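Local coordinates for protein exotoxin 5 (Staphylococcus aureus subsp. aureus COL, PDB 3R2I) that is of unknown function but, as a secreted superantigen-like exotoxin, probably acts outside the bacterial cell on components of the host, at residues A[77-82]-A[88-93]; A[169-174]-A[195-200]. All coordinates share one frame; numbering follows the deposited sequence.

How the contacts relate
Contact 1 lies in the OB-fold part of the chain and contact 2 in the beta-grasp part, on opposite sides of the chain's centre, with their own centres about 33 Å apart and no shared strand or helix. Contact 1 joins two strands that follow each other in a hairpin; it combines backbone pairing and buried aliphatic side chains, with a partly exposed phenylalanine among them, and water-bridged polar groups at its margins. Contact 2 bridges an outermost strand of the beta-grasp sheet and the C-terminal end of helix 182-197, entirely through side chains near the surface, with one carboxylate doing most of the work. The first is thus partly core, the second a surface link.

Contact 1. Residues A[77-82]-A[88-93]; sequences ISVKSE and NVLNFK
Ile77 lies across the ring of Phe92, its CG2 over one face, 4.0 Å from the ring centroid and displaced toward the rim, while CD1 reaches past to CE1 of Phe92. The two side chains cross at about a right angle. Phe92 has its CG between the backbone N and the carbonyl carbon (chi1 64°), which raises the ring from its strand toward Ile77; Phe99 and Val120 add to the same cluster. Farther along, CG1 of Val79 meets CD2 of Leu90 at 3.8 Å, again with crossed side chains, and CD2 of Leu90 also touches the backbone N and CA of Ser81.

The backbones pair at the turn end. Glu82 and Val89 form an antiparallel hydrogen-bonded pair, with Glu82 N to Val89 O at 2.9 Å and Val89 N to Glu82 O at 2.8 Å, both nearly straight. Toward Ile77 the strands separate, and water 1 fills in: it donates to Lys80 O and to Glu82 OE1 and accepts from Asn91 N. The carboxylate of Glu82, carried out on an extended chain, also takes a bond at OE1 from ND2 of Asn91, 3.2 Å away. That donor stands well above the carboxylate plane, although the oxygen lies in the plane of the amide; the two planes are 68° apart. Lys100 binds the other end of this amide, at OD1, so both ends of Asn91 are held. Near the turn, water 2 joins Ser81 OG to Asn88 OD1, and Asn88 ND2 bonds to the backbone of Lys108.

Consecutive antiparallel strands joined by a short turn are a beta hairpin; here the first strand is broken near Lys80 and the two diverge, with apolar side chains between them, in the curled sheet of the OB-fold domain.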
loop_
_atom_site.group_PDB
_atom_site.type_symbol
_atom_site.label_atom_id
_atom_site.label_comp_id
_atom_site.label_asym_id
_atom_site.label_seq_id
_atom_site.Cartn_x
_atom_site.Cartn_y
_atom_site.Cartn_z
ATOM N N ILE A 77 -4.621 -5.602 -16.218
ATOM C CA ILE A 77 -3.583 -6.499 -16.652
ATOM C C ILE A 77 -4.084 -7.916 -16.780
ATOM O O ILE A 77 -4.902 -8.372 -15.971
ATOM C CB ILE A 77 -2.459 -6.472 -15.623
ATOM C CG1 ILE A 77 -1.925 -5.038 -15.481
ATOM C CG2 ILE A 77 -1.332 -7.379 -16.045
ATOM C CD1 ILE A 77 -1.326 -4.754 -14.131
ATOM N N SER A 78 -3.605 -8.593 -17.817
ATOM C CA SER A 78 -3.925 -9.986 -18.047
ATOM C C SER A 78 -2.614 -10.714 -17.844
ATOM O O SER A 78 -1.606 -10.347 -18.450
ATOM C CB SER A 78 -4.494 -10.196 -19.435
ATOM O OG SER A 78 -5.789 -9.594 -19.520
ATOM N N VAL A 79 -2.610 -11.716 -16.967
ATOM C CA VAL A 79 -1.378 -12.424 -16.661
ATOM C C VAL A 79 -1.636 -13.769 -15.988
ATOM O O VAL A 79 -2.739 -14.037 -15.499
ATOM C CB VAL A 79 -0.484 -11.540 -15.769
ATOM C CG1 VAL A 79 -1.133 -11.310 -14.436
ATOM C CG2 VAL A 79 0.939 -12.120 -15.620
ATOM N N LYS A 80 -0.598 -14.600 -15.998
ATOM C CA LYS A 80 -0.596 -15.942 -15.455
ATOM C C LYS A 80 0.689 -16.070 -14.620
ATOM O O LYS A 80 1.742 -15.511 -15.005
ATOM C CB LYS A 80 -0.573 -16.913 -16.638
ATOM C CG LYS A 80 -0.541 -18.374 -16.286
ATOM C CD LYS A 80 -0.426 -19.196 -17.559
ATOM C CE LYS A 80 0.067 -20.594 -17.279
ATOM N NZ LYS A 80 0.335 -21.363 -18.540
ATOM N N SER A 81 0.650 -16.783 -13.497
ATOM C CA SER A 81 1.866 -16.869 -12.684
ATOM C C SER A 81 2.861 -17.847 -13.254
ATOM O O SER A 81 2.472 -18.884 -13.809
ATOM C CB SER A 81 1.599 -17.249 -11.225
ATOM O OG SER A 81 1.437 -18.635 -11.016
ATOM N N GLU A 82 4.139 -17.484 -13.110
ATOM C CA GLU A 82 5.293 -18.271 -13.512
ATOM C C GLU A 82 6.178 -18.423 -12.286
ATOM O O GLU A 82 6.150 -17.592 -11.359
ATOM C CB GLU A 82 6.176 -17.514 -14.497
ATOM C CG GLU A 82 5.543 -17.004 -15.785
ATOM C CD GLU A 82 6.485 -16.052 -16.545
ATOM O OE1 GLU A 82 5.997 -15.010 -17.046
ATOM O OE2 GLU A 82 7.724 -16.323 -16.578
ATOM N N ASN A 88 6.396 -17.825 -6.845
ATOM C CA ASN A 88 5.503 -17.611 -7.962
ATOM C C ASN A 88 5.376 -16.099 -8.171
ATOM O O ASN A 88 5.236 -15.347 -7.213
ATOM C CB ASN A 88 4.159 -18.297 -7.722
ATOM C CG ASN A 88 4.275 -19.810 -7.770
ATOM O OD1 ASN A 88 5.024 -20.369 -8.580
ATOM N ND2 ASN A 88 3.495 -20.481 -6.962
ATOM N N VAL A 89 5.488 -15.670 -9.422
ATOM C CA VAL A 89 5.417 -14.269 -9.777
ATOM C C VAL A 89 4.543 -13.997 -11.000
ATOM O O VAL A 89 4.242 -14.895 -11.784
ATOM C CB VAL A 89 6.811 -13.720 -10.133
ATOM C CG1 VAL A 89 7.748 -13.964 -9.007
ATOM C CG2 VAL A 89 7.360 -14.341 -11.444
ATOM N N LEU A 90 4.146 -12.738 -11.126
ATOM C CA LEU A 90 3.391 -12.249 -12.262
ATOM C C LEU A 90 4.306 -11.334 -13.068
ATOM O O LEU A 90 4.722 -10.303 -12.591
ATOM C CB LEU A 90 2.161 -11.462 -11.808
ATOM C CG LEU A 90 1.091 -12.203 -10.997
ATOM C CD1 LEU A 90 -0.012 -11.234 -10.630
ATOM C CD2 LEU A 90 0.495 -13.448 -11.733
ATOM N N ASN A 91 4.700 -11.752 -14.260
ATOM C CA ASN A 91 5.535 -10.910 -15.095
ATOM C C ASN A 91 4.703 -10.228 -16.168
ATOM O O ASN A 91 3.970 -10.898 -16.908
ATOM C CB ASN A 91 6.585 -11.739 -15.803
ATOM C CG ASN A 91 7.605 -12.268 -14.877
ATOM O OD1 ASN A 91 8.185 -11.503 -14.098
ATOM N ND2 ASN A 91 7.914 -13.561 -15.001
ATOM N N PHE A 92 4.831 -8.914 -16.255
ATOM C CA PHE A 92 4.130 -8.145 -17.260
ATOM C C PHE A 92 4.789 -6.747 -17.402
ATOM O O PHE A 92 5.632 -6.358 -16.575
ATOM C CB PHE A 92 2.656 -8.010 -16.885
ATOM C CG PHE A 92 2.418 -7.244 -15.610
ATOM C CD1 PHE A 92 2.187 -5.865 -15.648
ATOM C CD2 PHE A 92 2.383 -7.904 -14.380
ATOM C CE1 PHE A 92 1.963 -5.137 -14.491
ATOM C CE2 PHE A 92 2.180 -7.182 -13.180
ATOM C CZ PHE A 92 1.983 -5.800 -13.227
ATOM N N LYS A 93 4.388 -6.050 -18.469
ATOM C CA LYS A 93 4.830 -4.710 -18.817
ATOM C C LYS A 93 3.652 -3.789 -19.101
ATOM O O LYS A 93 2.600 -4.231 -19.507
ATOM C CB LYS A 93 5.684 -4.734 -20.077
ATOM C CG LYS A 93 6.842 -5.669 -19.993
ATOM C CD LYS A 93 7.818 -5.513 -21.162
ATOM C CE LYS A 93 8.564 -4.165 -21.150
ATOM N NZ LYS A 93 9.656 -4.172 -22.182
HETATM O O HOH W 1 3.971 -14.162 -15.574
HETATM O O HOH W 2 3.654 -20.354 -11.485
#

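Contact 2. Residues A[169-174]-A[195-200]; sequences INELFF and EKYRLY
Glu171 and Tyr197 meet from opposite directions, the carboxylate oxygen OE1 of Glu171 accepting a very short hydrogen bond, modelled at 2.5 Å, from the phenol OH of Tyr197. The carboxylate is turned 75° against the ring, and OE1 sits at the ring's edge, near its plane, rather than over a face. Glu171 gets there on a bent chain: CG is anti to the carbonyl carbon, and the bend at chi2 (-77°) turns the carboxylate toward the helix end. From the last turn of helix 182-197 the ring of Tyr197 spans the gap to the strand, a wide one, since CA of Glu171 and CA of Lys196 are still 10.3 Å apart.

The other carboxylate oxygen is used by Lys196. This side chain is bent at both chi2 (-99°) and chi3, and it approaches Glu171 from the opposite direction, bringing NZ to 3.5 Å from OE2 in a loose salt bridge. CE of Lys196 is slightly nearer that oxygen than the ammonium nitrogen is. Consecutive helix residues therefore share one carboxylate, an oxygen each.

Ile169 supplies the apolar side. Its CG2 lies 3.3 Å from the Tyr197 OH, and CD1 reaches the ring edge at CE2, 4.0 Å away. Leu192 of the same helix touches both Glu171 and Tyr197, and Val158 of the adjoining strand also touches Tyr197.

Glu171 thus ties strand 167-172 to the C-terminal end of helix 182-197, which packs on the beta-grasp sheet. The nearby lysine would probably favour the ionised carboxylate, though at this distance only modestly. The exact length of the phenol bond is doubtful at this resolution and carries no weight; what is secure is that one carboxylate takes a neutral hydroxyl donor on one oxygen and a cation on the other.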
loop_
_atom_site.group_PDB
_atom_site.type_symbol
_atom_site.label_atom_id
_atom_site.label_comp_id
_atom_site.label_asym_id
_atom_site.label_seq_id
_atom_site.Cartn_x
_atom_site.Cartn_y
_atom_site.Cartn_z
ATOM N N ILE A 169 -5.145 17.302 12.575
ATOM C CA ILE A 169 -5.198 17.929 11.247
ATOM C C ILE A 169 -5.823 17.023 10.188
ATOM O O ILE A 169 -5.432 15.864 10.048
ATOM C CB ILE A 169 -3.755 18.243 10.789
ATOM C CG1 ILE A 169 -3.111 19.295 11.703
ATOM C CG2 ILE A 169 -3.656 18.696 9.314
ATOM C CD1 ILE A 169 -1.622 19.377 11.525
ATOM N N ASN A 170 -6.794 17.551 9.449
ATOM C CA ASN A 170 -7.418 16.823 8.349
ATOM C C ASN A 170 -6.601 16.943 7.090
ATOM O O ASN A 170 -6.009 17.996 6.810
ATOM C CB ASN A 170 -8.837 17.349 8.094
ATOM C CG ASN A 170 -9.850 16.717 9.030
ATOM O OD1 ASN A 170 -10.162 15.554 8.881
ATOM N ND2 ASN A 170 -10.369 17.476 9.972
ATOM N N GLU A 171 -6.581 15.858 6.335
ATOM C CA GLU A 171 -5.876 15.762 5.065
ATOM C C GLU A 171 -6.902 15.282 4.049
ATOM O O GLU A 171 -7.863 14.640 4.412
ATOM C CB GLU A 171 -4.764 14.730 5.192
ATOM C CG GLU A 171 -3.720 15.115 6.228
ATOM C CD GLU A 171 -2.778 16.186 5.723
ATOM O OE1 GLU A 171 -2.083 16.804 6.556
ATOM O OE2 GLU A 171 -2.694 16.357 4.483
ATOM N N LEU A 172 -6.701 15.595 2.771
ATOM C CA LEU A 172 -7.664 15.225 1.747
ATOM C C LEU A 172 -7.127 13.992 0.990
ATOM O O LEU A 172 -6.144 14.048 0.263
ATOM C CB LEU A 172 -7.915 16.405 0.837
ATOM C CG LEU A 172 -9.154 16.358 -0.054
ATOM C CD1 LEU A 172 -10.458 16.270 0.821
ATOM C CD2 LEU A 172 -9.200 17.570 -0.991
ATOM N N PHE A 173 -7.854 12.900 1.125
ATOM C CA PHE A 173 -7.474 11.635 0.568
ATOM C C PHE A 173 -8.540 11.055 -0.389
ATOM O O PHE A 173 -9.635 10.743 0.024
ATOM C CB PHE A 173 -7.272 10.724 1.794
ATOM C CG PHE A 173 -6.588 9.451 1.500
ATOM C CD1 PHE A 173 -5.221 9.411 1.391
ATOM C CD2 PHE A 173 -7.301 8.279 1.374
ATOM C CE1 PHE A 173 -4.576 8.224 1.129
ATOM C CE2 PHE A 173 -6.659 7.089 1.113
ATOM C CZ PHE A 173 -5.306 7.068 0.960
ATOM N N PHE A 174 -8.216 10.908 -1.666
ATOM C CA PHE A 174 -9.140 10.331 -2.639
ATOM C C PHE A 174 -8.691 8.918 -3.005
ATOM O O PHE A 174 -7.506 8.667 -3.126
ATOM C CB PHE A 174 -9.174 11.168 -3.914
ATOM C CG PHE A 174 -9.798 12.542 -3.742
ATOM C CD1 PHE A 174 -11.171 12.677 -3.637
ATOM C CD2 PHE A 174 -9.015 13.691 -3.733
ATOM C CE1 PHE A 174 -11.763 13.922 -3.488
ATOM C CE2 PHE A 174 -9.598 14.936 -3.615
ATOM C CZ PHE A 174 -10.987 15.051 -3.497
ATOM N N GLU A 195 6.529 13.289 4.090
ATOM C CA GLU A 195 6.712 14.628 3.490
ATOM C C GLU A 195 6.158 15.762 4.352
ATOM O O GLU A 195 6.842 16.767 4.551
ATOM C CB GLU A 195 6.035 14.793 2.108
ATOM C CG GLU A 195 6.060 13.641 1.083
ATOM C CD GLU A 195 7.378 13.358 0.358
ATOM O OE1 GLU A 195 8.510 13.594 0.930
ATOM O OE2 GLU A 195 7.236 12.867 -0.823
ATOM N N LYS A 196 4.958 15.595 4.894
ATOM C CA LYS A 196 4.320 16.689 5.659
ATOM C C LYS A 196 4.688 16.674 7.108
ATOM O O LYS A 196 4.840 17.729 7.698
ATOM C CB LYS A 196 2.801 16.567 5.626
ATOM C CG LYS A 196 2.251 16.187 4.286
ATOM C CD LYS A 196 1.701 17.284 3.410
ATOM C CE LYS A 196 0.265 17.629 3.803
ATOM N NZ LYS A 196 -0.442 18.275 2.647
ATOM N N TYR A 197 4.842 15.488 7.697
ATOM C CA TYR A 197 5.117 15.403 9.129
ATOM C C TYR A 197 6.514 14.960 9.527
ATOM O O TYR A 197 6.804 14.838 10.712
ATOM C CB TYR A 197 4.062 14.509 9.783
ATOM C CG TYR A 197 2.639 15.037 9.568
ATOM C CD1 TYR A 197 1.965 14.795 8.378
ATOM C CD2 TYR A 197 1.988 15.785 10.545
ATOM C CE1 TYR A 197 0.694 15.290 8.153
ATOM C CE2 TYR A 197 0.717 16.296 10.329
ATOM C CZ TYR A 197 0.072 16.043 9.122
ATOM O OH TYR A 197 -1.199 16.545 8.877
ATOM N N ARG A 198 7.375 14.743 8.539
ATOM C CA ARG A 198 8.726 14.285 8.758
ATOM C C ARG A 198 8.859 12.959 9.518
ATOM O O ARG A 198 9.809 12.785 10.295
ATOM C CB ARG A 198 9.598 15.367 9.395
ATOM C CG ARG A 198 9.722 16.598 8.530
ATOM C CD ARG A 198 10.715 17.646 9.104
ATOM N NE ARG A 198 12.098 17.164 9.110
ATOM C CZ ARG A 198 12.925 17.224 8.061
ATOM N NH1 ARG A 198 12.505 17.754 6.903
ATOM N NH2 ARG A 198 14.180 16.758 8.165
ATOM N N LEU A 199 7.938 12.046 9.286
ATOM C CA LEU A 199 8.044 10.699 9.780
ATOM C C LEU A 199 9.311 10.071 9.274
ATOM O O LEU A 199 9.641 10.214 8.137
ATOM C CB LEU A 199 6.836 9.868 9.386
ATOM C CG LEU A 199 6.821 8.412 9.835
ATOM C CD1 LEU A 199 6.822 8.315 11.320
ATOM C CD2 LEU A 199 5.657 7.672 9.264
ATOM N N TYR A 200 10.015 9.409 10.169
ATOM C CA TYR A 200 11.328 8.834 9.945
ATOM C C TYR A 200 12.463 9.828 9.638
ATOM O O TYR A 200 13.538 9.434 9.318
ATOM C CB TYR A 200 11.295 7.723 8.906
ATOM C CG TYR A 200 10.146 6.785 8.998
ATOM C CD1 TYR A 200 9.777 6.205 10.183
ATOM C CD2 TYR A 200 9.443 6.456 7.893
ATOM C CE1 TYR A 200 8.749 5.368 10.247
ATOM C CE2 TYR A 200 8.424 5.620 7.954
ATOM C CZ TYR A 200 8.085 5.052 9.138
ATOM O OH TYR A 200 7.040 4.237 9.179
#